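Local coordinates for protein 2-aminomuconic 6-semialdehyde dehydrogenase (Pseudomonas sp., PDB 7BZV) that oxidises 2-aminomuconic 6-semialdehyde with NAD+ as cofactor, a step of the meta-cleavage pathway for 2-aminophenol catabolism, and works as a tetramer, at residues Val14-Phe20 with Ala32-Glu36; Ile72-Glu77 with Gly106-Arg111; Phe83-Glu87 with Ala98-Ile103; Leu272-Met276 with Ala306-Ile311; Ile407-Asn411 with Val432-Arg437. All blocks are in the same frame, centred on the assembly; numbering follows the deposited sequence.

Interaction 1 (Val14-Phe20 with Ala32-Glu36)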
# COMPACT_ATOMS: atom_id res chain seq x y z
N VAL B 14 -13.09 27.29 -32.61
CA VAL B 14 -12.18 27.78 -33.63
C VAL B 14 -12.41 26.96 -34.88
O VAL B 14 -12.30 25.72 -34.85
CB VAL B 14 -10.71 27.68 -33.18
CG1 VAL B 14 -9.78 28.21 -34.27
CG2 VAL B 14 -10.49 28.40 -31.85
N GLU B 15 -12.75 27.63 -35.98
CA GLU B 15 -12.94 27.01 -37.28
C GLU B 15 -11.66 27.14 -38.11
O GLU B 15 -10.69 27.79 -37.71
CB GLU B 15 -14.12 27.67 -38.00
CG GLU B 15 -15.45 27.44 -37.29
CD GLU B 15 -16.62 28.11 -38.00
OE1 GLU B 15 -17.77 28.02 -37.51
OE2 GLU B 15 -16.40 28.73 -39.06
N SER B 16 -11.67 26.51 -39.28
CA SER B 16 -10.46 26.41 -40.08
C SER B 16 -10.73 26.58 -41.57
O SER B 16 -11.78 26.18 -42.07
CB SER B 16 -9.76 25.07 -39.87
OG SER B 16 -8.58 24.96 -40.66
N SER B 17 -9.74 27.16 -42.26
CA SER B 17 -9.72 27.13 -43.71
C SER B 17 -9.84 25.70 -44.21
O SER B 17 -10.75 25.35 -44.97
CB SER B 17 -8.42 27.77 -44.23
OG SER B 17 -8.06 28.92 -43.49
N LYS B 18 -8.92 24.86 -43.77
CA LYS B 18 -8.88 23.47 -44.20
C LYS B 18 -9.86 22.63 -43.38
O LYS B 18 -9.80 22.59 -42.15
CB LYS B 18 -7.47 22.91 -44.03
CG LYS B 18 -6.95 21.88 -45.06
CD LYS B 18 -5.63 21.20 -44.59
CE LYS B 18 -5.50 19.78 -45.17
NZ LYS B 18 -4.31 19.01 -44.67
N THR B 19 -10.72 21.91 -44.07
CA THR B 19 -11.69 21.02 -43.45
C THR B 19 -11.70 19.67 -44.16
O THR B 19 -11.09 19.48 -45.22
CB THR B 19 -13.09 21.64 -43.48
OG1 THR B 19 -13.63 21.59 -44.80
CG2 THR B 19 -13.03 23.06 -42.99
N PHE B 20 -12.38 18.71 -43.52
CA PHE B 20 -12.51 17.37 -44.06
C PHE B 20 -13.81 16.75 -43.57
O PHE B 20 -14.39 17.18 -42.58
CB PHE B 20 -11.30 16.49 -43.70
CG PHE B 20 -11.09 16.29 -42.20
CD1 PHE B 20 -11.83 15.34 -41.49
CD2 PHE B 20 -10.13 17.03 -41.52
CE1 PHE B 20 -11.61 15.14 -40.12
CE2 PHE B 20 -9.92 16.85 -40.15
CZ PHE B 20 -10.66 15.91 -39.45
N ALA B 32 -20.80 14.87 -40.91
CA ALA B 32 -20.31 16.14 -40.37
C ALA B 32 -19.11 16.56 -41.20
O ALA B 32 -18.54 15.77 -41.95
CB ALA B 32 -19.94 16.02 -38.89
N VAL B 33 -18.70 17.82 -41.02
CA VAL B 33 -17.40 18.25 -41.51
C VAL B 33 -16.60 18.83 -40.34
O VAL B 33 -17.14 19.41 -39.40
CB VAL B 33 -17.53 19.26 -42.68
CG1 VAL B 33 -18.52 20.33 -42.37
CG2 VAL B 33 -16.16 19.83 -43.02
N VAL B 34 -15.29 18.65 -40.43
CA VAL B 34 -14.37 18.80 -39.31
C VAL B 34 -13.32 19.83 -39.69
O VAL B 34 -12.78 19.79 -40.80
CB VAL B 34 -13.70 17.46 -38.99
CG1 VAL B 34 -12.97 17.51 -37.62
CG2 VAL B 34 -14.75 16.36 -39.04
N HIS B 35 -12.98 20.71 -38.73
CA HIS B 35 -12.10 21.84 -38.98
C HIS B 35 -10.70 21.50 -38.51
O HIS B 35 -10.46 21.34 -37.30
CB HIS B 35 -12.62 23.08 -38.27
CG HIS B 35 -13.98 23.50 -38.75
ND1 HIS B 35 -14.21 24.71 -39.38
CD2 HIS B 35 -15.17 22.87 -38.70
CE1 HIS B 35 -15.49 24.81 -39.68
NE2 HIS B 35 -16.10 23.70 -39.28
N GLU B 36 -9.77 21.43 -39.46
CA GLU B 36 -8.42 20.96 -39.17
C GLU B 36 -7.59 22.08 -38.55
O GLU B 36 -7.70 23.24 -38.93
CB GLU B 36 -7.75 20.45 -40.45
CG GLU B 36 -6.38 19.82 -40.21
CD GLU B 36 -5.79 19.15 -41.43
OE1 GLU B 36 -6.46 19.13 -42.48
OE2 GLU B 36 -4.65 18.63 -41.34
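Backbone hydrogen bonds zip Phe20 to Val34 in both directions: Phe20 N gives to Val34 O, and Val34 N to Phe20 O (2.8 Å). Two residues away, beyond the non-hydrogen-bonded pair Thr19/His35, Glu36 N gives to Lys18 O (2.9 Å). This is the antiparallel hairpin of strands 19-23 and 30-35 in a small mixed sheet near the N-terminus, where strand 30-35 also pairs with strand 3-9. Among apolar contacts, the flat Phe20 ring lays one face over the branched Val34, whose CB stands 3.6 Å from the ring centroid in a CH-pi contact. Phe20 chi1 of 61° sets CG between the backbone N and the carbonyl carbon, turning the ring over the partner strand. With an alanine at Phe20 this contact would be lost and Val34 would probably be left less well packed. Polar side chains hold the loop before the hairpin. Histidine offers a nitrogen on each side of its ring: His35 ND1 accepts from Ser16 N (3.1 Å) in the ring plane, and NE2 bonds to Gln4. Ser16 OG donates to Glu36 O at 2.6 Å. Lys18 NZ meets Glu36 OE1 at 3.1 Å in a salt bridge, and Glu36 OE2 has a further partner in Ser213.

Interaction 2 (Ile72-Glu77 with Gly106-Arg111)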
# COMPACT_ATOMS: atom_id res chain seq x y z
N ILE B 72 -18.14 16.50 -14.54
CA ILE B 72 -17.99 16.10 -15.93
C ILE B 72 -18.78 14.83 -16.21
O ILE B 72 -19.53 14.75 -17.20
CB ILE B 72 -16.50 15.91 -16.29
CG1 ILE B 72 -15.81 17.27 -16.38
CG2 ILE B 72 -16.39 15.10 -17.59
CD1 ILE B 72 -14.26 17.21 -16.31
N ALA B 73 -18.60 13.81 -15.38
CA ALA B 73 -19.31 12.56 -15.60
C ALA B 73 -20.82 12.76 -15.53
O ALA B 73 -21.56 12.17 -16.32
CB ALA B 73 -18.87 11.51 -14.57
N ASN B 74 -21.30 13.55 -14.57
CA ASN B 74 -22.74 13.77 -14.46
C ASN B 74 -23.29 14.45 -15.72
O ASN B 74 -24.37 14.10 -16.20
CB ASN B 74 -23.07 14.62 -13.23
CG ASN B 74 -22.93 13.86 -11.90
OD1 ASN B 74 -22.89 12.63 -11.86
ND2 ASN B 74 -22.81 14.61 -10.82
N GLU B 75 -22.55 15.42 -16.27
CA GLU B 75 -23.02 16.09 -17.47
C GLU B 75 -22.97 15.15 -18.68
O GLU B 75 -23.89 15.16 -19.50
CB GLU B 75 -22.20 17.36 -17.72
CG GLU B 75 -22.50 18.07 -19.03
CD GLU B 75 -23.91 18.63 -19.13
OE1 GLU B 75 -24.75 18.38 -18.23
OE2 GLU B 75 -24.19 19.32 -20.12
N MET B 76 -21.92 14.32 -18.78
CA MET B 76 -21.92 13.29 -19.82
C MET B 76 -23.14 12.39 -19.71
O MET B 76 -23.74 12.01 -20.72
CB MET B 76 -20.65 12.44 -19.74
CG MET B 76 -19.38 13.21 -20.11
SD MET B 76 -17.91 12.18 -19.87
CE MET B 76 -18.11 10.94 -21.17
N GLU B 77 -23.48 11.97 -18.49
CA GLU B 77 -24.63 11.10 -18.33
C GLU B 77 -25.91 11.81 -18.75
O GLU B 77 -26.76 11.23 -19.43
CB GLU B 77 -24.73 10.65 -16.88
CG GLU B 77 -25.62 9.46 -16.63
CD GLU B 77 -25.21 8.77 -15.35
OE1 GLU B 77 -25.39 9.43 -14.30
OE2 GLU B 77 -24.68 7.64 -15.39
N GLY B 106 -17.03 5.01 -20.96
CA GLY B 106 -16.47 6.35 -21.13
C GLY B 106 -16.81 7.27 -19.98
O GLY B 106 -15.98 8.08 -19.55
N ILE B 107 -18.03 7.16 -19.47
CA ILE B 107 -18.44 7.97 -18.32
C ILE B 107 -17.77 7.47 -17.05
O ILE B 107 -17.33 8.26 -16.21
CB ILE B 107 -19.98 7.92 -18.18
CG1 ILE B 107 -20.66 8.72 -19.28
CG2 ILE B 107 -20.42 8.40 -16.80
CD1 ILE B 107 -22.17 8.30 -19.46
N ALA B 108 -17.69 6.14 -16.91
CA ALA B 108 -17.15 5.54 -15.69
C ALA B 108 -15.69 5.89 -15.50
O ALA B 108 -15.19 5.91 -14.36
CB ALA B 108 -17.30 4.03 -15.72
N ASN B 109 -14.95 6.10 -16.60
CA ASN B 109 -13.56 6.52 -16.43
C ASN B 109 -13.44 7.73 -15.53
O ASN B 109 -12.54 7.81 -14.67
CB ASN B 109 -12.90 6.80 -17.78
CG ASN B 109 -12.55 5.52 -18.52
OD1 ASN B 109 -12.31 4.50 -17.90
ND2 ASN B 109 -12.55 5.55 -19.84
N PHE B 110 -14.31 8.71 -15.72
CA PHE B 110 -14.21 9.90 -14.89
C PHE B 110 -14.58 9.62 -13.44
O PHE B 110 -13.94 10.13 -12.52
CB PHE B 110 -15.07 10.98 -15.47
CG PHE B 110 -14.45 11.70 -16.62
CD1 PHE B 110 -13.45 12.63 -16.41
CD2 PHE B 110 -14.89 11.48 -17.91
CE1 PHE B 110 -12.89 13.33 -17.46
CE2 PHE B 110 -14.35 12.19 -18.98
CZ PHE B 110 -13.34 13.11 -18.75
N ARG B 111 -15.61 8.79 -13.22
CA ARG B 111 -15.98 8.47 -11.83
C ARG B 111 -14.93 7.62 -11.14
O ARG B 111 -14.64 7.82 -9.96
CB ARG B 111 -17.33 7.74 -11.80
CG ARG B 111 -18.45 8.66 -12.19
CD ARG B 111 -19.86 8.06 -12.13
NE ARG B 111 -20.81 9.12 -12.41
CZ ARG B 111 -21.95 8.97 -13.10
NH1 ARG B 111 -22.30 7.79 -13.58
NH2 ARG B 111 -22.73 10.02 -13.28
O HOH W 1 -20.31 11.66 -11.14
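Ala73 and Ile107 have the nearest CA atoms, 5.4 Å apart, between two nearly antiparallel helical segments whose axes come within 8.8 Å at an angle of 160°. Such closeness suits an alanine: its small CB lies against Phe110 CB and Arg111 CG and keeps the helices close. Ile72 places CG2 squarely over the centre of the Phe110 ring, 3.7 Å from the centroid, as a CH-pi contact. With Ile72 chi1 at -72°, CG1 lies beside the backbone N and CG2 anti to it, aimed at the ring. Met76 SD approaches the same ring obliquely, a Met-aromatic contact with SD 3.7 Å from Phe110 CD2, and Met76 CB packs on Ile107 CG1, the two side chains running antiparallel. The pairing joins helix 62-78 to the long helix 95-119 of the aldehyde dehydrogenase fold; helix 156-169 packs against Met76 and Phe110, and helix 184-196 against Ile72. Polar groups gather at the more exposed side, around Arg111. Its extended chain comes in roughly perpendicular to Glu77 and holds both carboxylate oxygens with its two terminal nitrogens, Arg111 NH2 to Glu77 OE1 at 2.9 Å and Arg111 NH1 to Glu77 OE2 at 3.0 Å. Both oxygens lie near the guanidinium plane, but they are met from above their own carboxylate plane, the two planes being 53° apart. Arg111 NH2 also gives a bond to Asn74 OD1 (3.0 Å), while one water accepts from Arg111 NE and donates to Asn74 OD1. Ile107 CG2 lies over one face of the guanidinium.

Interaction 3 (Phe83-Glu87 with Ala98-Ile103)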
# COMPACT_ATOMS: atom_id res chain seq x y z
N PHE B 83 -24.03 11.62 -26.88
CA PHE B 83 -22.77 10.90 -27.06
C PHE B 83 -23.00 9.62 -27.84
O PHE B 83 -22.25 9.29 -28.77
CB PHE B 83 -22.14 10.60 -25.68
CG PHE B 83 -21.38 11.76 -25.12
CD1 PHE B 83 -20.04 11.93 -25.41
CD2 PHE B 83 -22.01 12.68 -24.32
CE1 PHE B 83 -19.36 13.04 -24.92
CE2 PHE B 83 -21.33 13.78 -23.83
CZ PHE B 83 -20.00 13.95 -24.11
N LEU B 84 -24.03 8.87 -27.45
CA LEU B 84 -24.37 7.65 -28.15
C LEU B 84 -24.58 7.89 -29.64
O LEU B 84 -24.07 7.14 -30.50
CB LEU B 84 -25.63 7.05 -27.54
CG LEU B 84 -25.59 5.65 -26.92
CD1 LEU B 84 -27.07 5.26 -26.66
CD2 LEU B 84 -24.88 4.66 -27.78
N ASP B 85 -25.37 8.93 -29.97
CA ASP B 85 -25.71 9.21 -31.37
C ASP B 85 -24.46 9.54 -32.16
O ASP B 85 -24.23 8.99 -33.25
CB ASP B 85 -26.70 10.38 -31.46
CG ASP B 85 -28.11 10.03 -30.94
OD1 ASP B 85 -28.44 8.84 -30.79
OD2 ASP B 85 -28.89 10.96 -30.70
N ALA B 86 -23.61 10.42 -31.61
CA ALA B 86 -22.40 10.80 -32.33
C ALA B 86 -21.47 9.61 -32.51
O ALA B 86 -20.88 9.43 -33.59
CB ALA B 86 -21.69 11.93 -31.60
N GLU B 87 -21.29 8.81 -31.45
CA GLU B 87 -20.38 7.67 -31.54
C GLU B 87 -20.87 6.67 -32.58
O GLU B 87 -20.08 6.15 -33.39
CB GLU B 87 -20.23 7.02 -30.16
CG GLU B 87 -19.02 6.10 -30.05
CD GLU B 87 -17.77 6.86 -29.66
OE1 GLU B 87 -17.59 8.01 -30.14
OE2 GLU B 87 -16.98 6.31 -28.85
N ALA B 98 -22.43 0.27 -28.30
CA ALA B 98 -22.21 1.64 -27.87
C ALA B 98 -22.93 1.95 -26.56
O ALA B 98 -22.39 2.63 -25.69
CB ALA B 98 -22.62 2.59 -28.99
N ALA B 99 -24.12 1.39 -26.37
CA ALA B 99 -24.91 1.69 -25.18
C ALA B 99 -24.54 0.84 -23.98
O ALA B 99 -25.01 1.11 -22.87
CB ALA B 99 -26.40 1.52 -25.47
N THR B 100 -23.76 -0.21 -24.17
CA THR B 100 -23.35 -1.00 -23.03
C THR B 100 -21.87 -0.88 -22.73
O THR B 100 -21.48 -1.06 -21.57
CB THR B 100 -23.68 -2.48 -23.24
OG1 THR B 100 -22.83 -3.02 -24.25
CG2 THR B 100 -25.14 -2.64 -23.59
N ILE B 101 -21.05 -0.56 -23.73
CA ILE B 101 -19.61 -0.48 -23.53
C ILE B 101 -19.13 0.96 -23.68
O ILE B 101 -18.66 1.57 -22.71
CB ILE B 101 -18.88 -1.43 -24.50
CG1 ILE B 101 -19.22 -2.87 -24.10
CG2 ILE B 101 -17.38 -1.15 -24.51
CD1 ILE B 101 -18.57 -3.91 -24.92
N ASP B 102 -19.23 1.50 -24.89
CA ASP B 102 -18.53 2.76 -25.17
C ASP B 102 -18.98 3.88 -24.25
O ASP B 102 -18.15 4.56 -23.62
CB ASP B 102 -18.69 3.14 -26.63
CG ASP B 102 -18.15 2.06 -27.53
OD1 ASP B 102 -18.86 1.06 -27.76
OD2 ASP B 102 -16.99 2.19 -27.95
N ILE B 103 -20.27 4.14 -24.19
CA ILE B 103 -20.71 5.35 -23.50
C ILE B 103 -20.63 5.09 -21.99
O ILE B 103 -20.11 5.95 -21.26
CB ILE B 103 -22.11 5.78 -23.94
CG1 ILE B 103 -22.07 6.67 -25.18
CG2 ILE B 103 -22.78 6.58 -22.84
CD1 ILE B 103 -21.20 6.19 -26.32
O HOH W 2 -15.66 4.43 -27.28
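Phe83 meets Ile103 through its CB, 4.0 Å from Ile103 CG1, while its ring swings off to pack on Leu188 and Val192 of helix 184-196. Leu84 and Ile103 fill the contact, Leu84 against two alanines. Leu84 CD2 presses on Ala98 CB at 3.3 Å, tighter than usual for two carbons, and Leu84 CD1 rests on Ala99 CB at 4.0 Å. The Leu84 chi1 of -119° lies away from a staggered position and carries both methyls towards the alanines, whose short side chains make room for the branched tip. Ile103 CG1 lies 3.7 Å from Leu84 N, its chain crossing that of Leu84 at about a right angle. Were Leu84 replaced by an alanine, Ala98 and Ala99 would probably lose their cover and one flank of Ile103 would be less well packed. Glu87 CB receives Ile103 CD1 at 4.0 Å. The Glu87 chain then bends at chi2 (86°), bringing Glu87 OE2 to 4.2 Å from Asp102 OD2; a water donates to both oxygens. The segments on either side of the short connection between helices 80-91 and 95-119 cross at 91°. A wider pi-type turn at 98-102 lies in the second helix, where Ile103 N bonds to Ala98 O. The two buried carboxylates would probably repel each other if both are charged, but each has further partners: Asp102 OD2 forms a salt bridge with Lys93, and Glu87 is held by Thr185 and Leu157 N. The bridging water and the lysine's charge are therefore likely to ease the cost of burying two acids side by side.

Interaction 4 (Leu272-Met276 with Ala306-Ile311)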
# COMPACT_ATOMS: atom_id res chain seq x y z
N LEU B 272 -18.24 -20.35 -25.52
CA LEU B 272 -18.71 -19.91 -26.83
C LEU B 272 -19.26 -18.50 -26.76
O LEU B 272 -19.03 -17.67 -27.68
CB LEU B 272 -19.78 -20.86 -27.38
CG LEU B 272 -19.40 -22.15 -28.08
CD1 LEU B 272 -20.74 -22.76 -28.54
CD2 LEU B 272 -18.48 -21.89 -29.23
N ASP B 273 -20.06 -18.21 -25.72
CA ASP B 273 -20.58 -16.86 -25.55
C ASP B 273 -19.44 -15.85 -25.47
O ASP B 273 -19.49 -14.76 -26.07
CB ASP B 273 -21.39 -16.74 -24.26
CG ASP B 273 -22.76 -17.36 -24.37
OD1 ASP B 273 -23.20 -17.69 -25.48
OD2 ASP B 273 -23.39 -17.51 -23.32
N GLY B 274 -18.43 -16.16 -24.66
CA GLY B 274 -17.31 -15.26 -24.47
C GLY B 274 -16.43 -15.12 -25.70
O GLY B 274 -16.01 -14.02 -26.04
N MET B 275 -16.18 -16.22 -26.39
CA MET B 275 -15.34 -16.17 -27.59
C MET B 275 -16.03 -15.46 -28.74
O MET B 275 -15.35 -14.78 -29.52
CB MET B 275 -14.94 -17.58 -27.99
CG MET B 275 -13.84 -18.20 -27.07
SD MET B 275 -12.38 -17.16 -26.94
CE MET B 275 -11.88 -17.01 -28.64
N MET B 276 -17.37 -15.55 -28.86
CA MET B 276 -18.03 -14.75 -29.89
C MET B 276 -17.76 -13.28 -29.68
O MET B 276 -17.60 -12.54 -30.67
CB MET B 276 -19.53 -15.01 -29.97
CG MET B 276 -19.71 -16.36 -30.46
SD MET B 276 -19.64 -16.46 -32.29
CE MET B 276 -17.98 -16.88 -32.72
N ALA B 306 -19.70 -25.77 -33.72
CA ALA B 306 -20.59 -24.90 -32.96
C ALA B 306 -20.31 -23.44 -33.27
O ALA B 306 -21.23 -22.64 -33.44
CB ALA B 306 -20.46 -25.16 -31.46
N LEU B 307 -19.04 -23.07 -33.38
CA LEU B 307 -18.72 -21.68 -33.67
C LEU B 307 -19.23 -21.26 -35.04
O LEU B 307 -19.73 -20.14 -35.20
CB LEU B 307 -17.21 -21.42 -33.60
CG LEU B 307 -16.78 -19.96 -33.63
CD1 LEU B 307 -17.09 -19.39 -32.28
CD2 LEU B 307 -15.30 -19.82 -33.92
N ALA B 308 -19.14 -22.13 -36.04
CA ALA B 308 -19.68 -21.79 -37.35
C ALA B 308 -21.19 -21.54 -37.30
O ALA B 308 -21.70 -20.63 -37.96
CB ALA B 308 -19.36 -22.89 -38.36
N GLU B 309 -21.94 -22.35 -36.53
CA GLU B 309 -23.36 -22.07 -36.39
C GLU B 309 -23.60 -20.76 -35.64
O GLU B 309 -24.44 -19.95 -36.05
CB GLU B 309 -24.05 -23.22 -35.68
CG GLU B 309 -24.02 -24.54 -36.39
CD GLU B 309 -24.53 -24.50 -37.84
OE1 GLU B 309 -25.42 -23.72 -38.17
OE2 GLU B 309 -24.02 -25.28 -38.64
N ARG B 310 -22.85 -20.51 -34.57
CA ARG B 310 -23.06 -19.27 -33.82
C ARG B 310 -22.81 -18.05 -34.71
O ARG B 310 -23.52 -17.04 -34.61
CB ARG B 310 -22.15 -19.21 -32.59
CG ARG B 310 -22.58 -20.10 -31.43
CD ARG B 310 -23.86 -19.60 -30.75
NE ARG B 310 -23.69 -18.26 -30.17
CZ ARG B 310 -23.37 -18.01 -28.90
NH1 ARG B 310 -23.19 -19.00 -28.03
NH2 ARG B 310 -23.23 -16.76 -28.50
N ILE B 311 -21.81 -18.13 -35.58
CA ILE B 311 -21.54 -17.03 -36.50
C ILE B 311 -22.73 -16.84 -37.44
O ILE B 311 -23.15 -15.71 -37.70
CB ILE B 311 -20.22 -17.31 -37.24
CG1 ILE B 311 -19.03 -17.17 -36.24
CG2 ILE B 311 -20.07 -16.35 -38.43
CD1 ILE B 311 -17.72 -17.76 -36.74
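Leu272 sets CD1 on Ala306 CB at 3.8 Å, starting a packed seam between helices 268-280 and 297-312, which cross at 59° in these segments. Strands 258-262 and 290-296 are parallel neighbours in the seven-stranded mixed sheet, and helix 268-280 joins them in a beta-alpha-beta crossover; helix 297-312 packs on that helix. Met276, unbranched and flexible, bends at chi2 and chi3 and lays its SD on Arg310 CB at 3.7 Å. Ala306 is small enough to admit the leucine tip. Outside this seam, Arg310 folds back at chi2 (-70°) and again at chi3, which carries its guanidinium across to Asp273. Behind the seam, Val375 of strand 374-377 packs on Leu307 and Ile311, while Phe268 packs on Ala306. Aspartate suits the exposed side of the contact, its short chain presenting a charge to the arginine's edge. The carboxylate and guanidinium planes stand 67° apart, and a single oxygen takes both bonds: Arg310 NH1 reaches Asp273 OD1 at 2.9 Å, nearly in line with the C-O bond, and Arg310 NH2 reaches it at 3.2 Å from the anti side, tilted out of the carboxylate plane.

Interaction 5 (Ile407-Asn411 with Val432-Arg437)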
# COMPACT_ATOMS: atom_id res chain seq x y z
N ILE B 407 1.36 -22.87 -24.30
CA ILE B 407 1.99 -21.66 -23.75
C ILE B 407 3.04 -21.13 -24.72
O ILE B 407 3.07 -19.94 -25.05
CB ILE B 407 2.58 -21.95 -22.35
CG1 ILE B 407 1.45 -22.23 -21.36
CG2 ILE B 407 3.48 -20.83 -21.88
CD1 ILE B 407 1.84 -23.01 -20.15
N ARG B 408 3.90 -22.03 -25.22
CA ARG B 408 4.94 -21.61 -26.14
C ARG B 408 4.33 -20.97 -27.39
O ARG B 408 4.75 -19.90 -27.83
CB ARG B 408 5.84 -22.80 -26.52
CG ARG B 408 6.74 -22.55 -27.74
CD ARG B 408 7.60 -23.78 -28.10
NE ARG B 408 6.82 -24.92 -28.61
CZ ARG B 408 6.21 -24.94 -29.79
NH1 ARG B 408 6.28 -23.89 -30.61
NH2 ARG B 408 5.54 -26.01 -30.15
N ARG B 409 3.31 -21.61 -27.95
CA ARG B 409 2.71 -21.07 -29.17
C ARG B 409 1.96 -19.78 -28.91
O ARG B 409 1.97 -18.87 -29.75
CB ARG B 409 1.80 -22.13 -29.79
CG ARG B 409 2.54 -23.43 -30.18
CD ARG B 409 1.58 -24.54 -30.64
NE ARG B 409 0.88 -24.18 -31.87
CZ ARG B 409 -0.17 -24.84 -32.35
NH1 ARG B 409 -0.65 -25.90 -31.71
NH2 ARG B 409 -0.75 -24.44 -33.48
N ALA B 410 1.27 -19.68 -27.78
CA ALA B 410 0.56 -18.45 -27.46
C ALA B 410 1.53 -17.27 -27.34
O ALA B 410 1.24 -16.16 -27.80
CB ALA B 410 -0.21 -18.62 -26.16
N ASN B 411 2.69 -17.51 -26.73
CA ASN B 411 3.70 -16.48 -26.48
C ASN B 411 4.63 -16.24 -27.67
O ASN B 411 5.51 -15.36 -27.60
CB ASN B 411 4.52 -16.89 -25.26
CG ASN B 411 3.79 -16.64 -23.96
OD1 ASN B 411 2.82 -15.89 -23.92
ND2 ASN B 411 4.29 -17.20 -22.88
N VAL B 432 -1.39 -21.28 -16.37
CA VAL B 432 -1.31 -20.86 -17.77
C VAL B 432 -1.49 -19.35 -17.90
O VAL B 432 -0.75 -18.68 -18.63
CB VAL B 432 -2.35 -21.64 -18.61
CG1 VAL B 432 -2.38 -21.14 -20.04
CG2 VAL B 432 -2.01 -23.12 -18.57
N SER B 433 -2.49 -18.78 -17.21
CA SER B 433 -2.78 -17.36 -17.39
C SER B 433 -1.58 -16.51 -16.98
O SER B 433 -1.23 -15.54 -17.66
CB SER B 433 -4.04 -16.95 -16.60
OG SER B 433 -3.88 -17.15 -15.23
N GLU B 434 -0.88 -16.91 -15.92
CA GLU B 434 0.25 -16.10 -15.44
C GLU B 434 1.46 -16.17 -16.36
O GLU B 434 2.31 -15.28 -16.31
CB GLU B 434 0.71 -16.54 -14.04
CG GLU B 434 -0.17 -16.12 -12.88
CD GLU B 434 0.27 -16.73 -11.56
OE1 GLU B 434 -0.63 -17.23 -10.80
OE2 GLU B 434 1.50 -16.74 -11.31
N LEU B 435 1.60 -17.25 -17.12
CA LEU B 435 2.73 -17.40 -18.02
C LEU B 435 2.50 -16.75 -19.37
O LEU B 435 3.40 -16.75 -20.20
CB LEU B 435 3.02 -18.90 -18.20
CG LEU B 435 3.65 -19.58 -16.98
CD1 LEU B 435 3.70 -21.10 -17.19
CD2 LEU B 435 5.05 -19.00 -16.67
N MET B 436 1.29 -16.25 -19.63
CA MET B 436 1.03 -15.51 -20.85
C MET B 436 1.85 -14.23 -20.81
O MET B 436 1.80 -13.50 -19.82
CB MET B 436 -0.46 -15.14 -20.97
CG MET B 436 -1.39 -16.34 -21.06
SD MET B 436 -1.16 -17.22 -22.62
CE MET B 436 -0.04 -18.53 -22.16
N ARG B 437 2.58 -13.93 -21.89
CA ARG B 437 3.44 -12.73 -21.89
C ARG B 437 2.63 -11.55 -22.40
O ARG B 437 2.74 -11.10 -23.54
CB ARG B 437 4.70 -12.96 -22.72
CG ARG B 437 5.90 -12.09 -22.23
CD ARG B 437 7.03 -12.00 -23.22
NE ARG B 437 6.61 -11.39 -24.47
CZ ARG B 437 6.94 -10.16 -24.86
NH1 ARG B 437 7.70 -9.39 -24.08
NH2 ARG B 437 6.49 -9.70 -26.02
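Ile407 fits its branched side chain among Val432, Leu435 and Met436: CD1 lies 4.0 Å from Leu435 CD1 and 4.2 Å from Val432 CG2, and CG1 4.1 Å from Met436 CE. One turn on, Ala410 CB touches Met436 SD at 3.9 Å, its small methyl leaving room for the methionine, whose chain bends at chi2 and chi3 to tuck between the helices. Helices 403-411 and 426-435 thereby pack side by side on one mixed sheet, where Met436 and Val432 also meet Ile421 of strand 418-422. The polar edge belongs to Asn411. With CG beside the backbone N (chi1 -77°), its amide spans Leu435 and Arg437, where the chain turns out of helix 426-435: Asn411 ND2 gives a nearly straight bond to Leu435 O (2.9 Å, 171°), and Asn411 OD1 accepts from Arg437 N at 2.8 Å, the donor lying above the carbonyl plane. Lys142 of a neighbouring subunit bonds to Glu434 O and Met436 O, and Arg126 of a third subunit forms a salt bridge with Glu434. An asparagine, carrying both donor and acceptor, can thus satisfy two backbone groups at once, and its two bonds probably fix the amide's rotation next to a tetramer interface.

Overall arrangement
Interactions 2 and 3 are the buried pair: both use helix 95-119, their centres lie about 12 Å apart, and Met76 touches Phe83 between them, the contact at 83-87 being nested in the loop that 72-77 closes with 106-111. The other three are only partly buried. Interaction 1 relies on strand pairing at the N-terminal sheet, whereas 4 and 5 pack helices against the same seven-stranded sheet, about 23 Å apart between centres. Salt bridges cross interactions 1, 2 and 4; in interaction 3 the facing acids share a water, and in interaction 5 an amide grips backbone instead. Of the five, only interaction 5 touches other subunits, on the opposite side of the chain's centre from 1, 2 and 3.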